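PDB 2R9G: AAA ATPase, central region from Enterococcus faecium, which probably acts in DNA replication and repair as an MgsA-type AAA+ ATPase, here its tetrameric C-terminal fragment. Local coordinates for residues A20-I25 against G57-G62. Sequence-based numbering, arbitrary orientation. Where two conformers were deposited one is given.
Sequences AFQKSI and GYEDIG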
loop_
_atom_site.group_PDB
_atom_site.type_symbol
_atom_site.label_atom_id
_atom_site.label_comp_id
_atom_site.label_asym_id
_atom_site.label_seq_id
_atom_site.Cartn_x
_atom_site.Cartn_y
_atom_site.Cartn_z
ATOM N N ALA C 20 0.738 25.914 10.860
ATOM C CA ALA C 20 1.739 25.462 11.835
ATOM C C ALA C 20 1.911 23.938 11.873
ATOM O O ALA C 20 3.007 23.444 12.099
ATOM C CB ALA C 20 1.408 25.990 13.204
ATOM N N PHE C 21 0.811 23.218 11.660
ATOM C CA PHE C 21 0.789 21.764 11.493
ATOM C C PHE C 21 1.653 21.300 10.308
ATOM O O PHE C 21 2.521 20.450 10.484
ATOM C CB PHE C 21 -0.678 21.302 11.350
ATOM C CG PHE C 21 -0.868 19.806 11.180
ATOM C CD1 PHE C 21 -0.351 18.904 12.099
ATOM C CD2 PHE C 21 -1.636 19.316 10.129
ATOM C CE1 PHE C 21 -0.562 17.538 11.951
ATOM C CE2 PHE C 21 -1.855 17.948 9.970
ATOM C CZ PHE C 21 -1.309 17.058 10.883
ATOM N N GLN C 22 1.420 21.863 9.117
ATOM C CA GLN C 22 2.233 21.541 7.936
ATOM C C GLN C 22 3.721 21.887 8.115
ATOM O O GLN C 22 4.602 21.085 7.767
ATOM C CB GLN C 22 1.652 22.176 6.654
ATOM C CG GLN C 22 2.613 22.147 5.450
ATOM C CD GLN C 22 1.943 21.983 4.091
ATOM O OE1 GLN C 22 0.789 22.356 3.894
ATOM N NE2 GLN C 22 2.684 21.430 3.140
ATOM N N LYS C 23 3.978 23.064 8.684
ATOM C CA LYS C 23 5.343 23.548 8.894
ATOM C C LYS C 23 6.113 22.719 9.931
ATOM O O LYS C 23 7.317 22.477 9.768
ATOM C CB LYS C 23 5.334 25.042 9.242
ATOM C CG LYS C 23 4.906 25.932 8.069
ATOM C CD LYS C 23 4.635 27.362 8.505
ATOM C CE LYS C 23 4.518 28.304 7.310
ATOM N NZ LYS C 23 3.254 28.094 6.540
ATOM N N SER C 24 5.418 22.266 10.978
ATOM C CA SER C 24 6.006 21.363 11.985
ATOM C C SER C 24 6.424 20.006 11.409
ATOM O O SER C 24 7.517 19.524 11.700
ATOM C CB SER C 24 5.046 21.125 13.162
ATOM O OG SER C 24 4.757 22.315 13.875
ATOM N N ILE C 25 5.555 19.395 10.602
ATOM C CA ILE C 25 5.862 18.092 9.993
ATOM C C ILE C 25 6.997 18.232 8.984
ATOM O O ILE C 25 7.986 17.502 9.066
ATOM C CB ILE C 25 4.620 17.405 9.344
ATOM C CG1 ILE C 25 3.521 17.188 10.383
ATOM C CG2 ILE C 25 5.022 16.068 8.740
ATOM C CD1 ILE C 25 2.252 16.529 9.874
ATOM N N GLY C 57 2.350 14.882 3.208
ATOM C CA GLY C 57 3.090 13.673 2.861
ATOM C C GLY C 57 3.617 13.695 1.443
ATOM O O GLY C 57 4.753 13.304 1.184
ATOM N N TYR C 58 2.795 14.182 0.524
ATOM C CA TYR C 58 3.181 14.249 -0.870
ATOM C C TYR C 58 3.984 15.493 -1.250
ATOM O O TYR C 58 4.741 15.463 -2.216
ATOM C CB TYR C 58 1.963 14.134 -1.770
ATOM C CG TYR C 58 1.385 12.737 -1.888
ATOM C CD1 TYR C 58 2.057 11.732 -2.583
ATOM C CD2 TYR C 58 0.138 12.435 -1.348
ATOM C CE1 TYR C 58 1.503 10.455 -2.712
ATOM C CE2 TYR C 58 -0.415 11.167 -1.461
ATOM C CZ TYR C 58 0.270 10.184 -2.137
ATOM O OH TYR C 58 -0.300 8.940 -2.257
ATOM N N GLU C 59 3.801 16.588 -0.522
ATOM C CA GLU C 59 4.535 17.823 -0.796
ATOM C C GLU C 59 5.921 17.766 -0.178
ATOM O O GLU C 59 6.917 17.986 -0.854
ATOM C CB GLU C 59 3.779 19.048 -0.265
ATOM C CG GLU C 59 4.392 20.370 -0.657
ATOM C CD GLU C 59 3.684 21.564 -0.042
ATOM O OE1 GLU C 59 2.428 21.619 -0.061
ATOM O OE2 GLU C 59 4.393 22.463 0.452
ATOM N N ASP C 60 5.967 17.446 1.106
ATOM C CA ASP C 60 7.186 17.622 1.885
ATOM C C ASP C 60 7.992 16.352 2.084
ATOM O O ASP C 60 9.207 16.418 2.267
ATOM C CB ASP C 60 6.853 18.291 3.218
ATOM C CG ASP C 60 6.328 19.712 3.027
ATOM O OD1 ASP C 60 6.987 20.492 2.301
ATOM O OD2 ASP C 60 5.264 20.057 3.587
ATOM N N ILE C 61 7.330 15.203 2.038
ATOM C CA ILE C 61 8.029 13.929 2.187
ATOM C C ILE C 61 8.270 13.380 0.787
ATOM O O ILE C 61 9.423 13.236 0.381
ATOM C CB ILE C 61 7.309 12.958 3.183
ATOM C CG1 ILE C 61 7.617 13.353 4.634
ATOM C CG2 ILE C 61 7.724 11.500 2.964
ATOM C CD1 ILE C 61 6.841 14.586 5.175
ATOM N N GLY C 62 7.196 13.126 0.041
ATOM C CA GLY C 62 7.274 12.835 -1.396
ATOM C C GLY C 62 8.167 11.659 -1.739
ATOM O O GLY C 62 7.938 10.544 -1.270
#
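The amide nitrogen of Gln22 bridges two consecutive carboxylates, those of Glu59 and Asp60. Its stronger bond goes to Asp60, NE2 lying 3.0 Å from OD2 with an N-H...O angle of 163°. The acceptor sits close to the amide plane, whereas the amide meets the syn side of OD2 from somewhat outside the carboxylate plane, the two planes being turned 77° apart. A second, weak bond joins Gln22 NE2 to Glu59 OE1 at 3.2 Å. In Gln22, CG lies anti to the backbone N and the chain bends at chi2, which brings the amide to the two acids. Beside this polar bridge, Ile25 CG2 meets Ile61 CD1 at 4.3 Å, a light apolar touch.

Both acids have stronger partners: Arg26 forms salt bridges with Glu59 OE2 and Asp60 OD1, and His151 of the second subunit also bonds to Asp60 OD1. Farther back, Ile25 packs on Leu53 and Ile56 of helix 46-61. Residues 57-61 form a wider pi-type turn, in which Gly62 N bonds to Gly57 O at 2.7 Å, and Gly62 has positive phi. The axes of segments 20-25 and 57-61 come within 10.6 Å at an angle of 44°, where helices 14-26 and 46-61 pack at a buried face of the helical bundle in this tetrameric AAA+ C-terminal region.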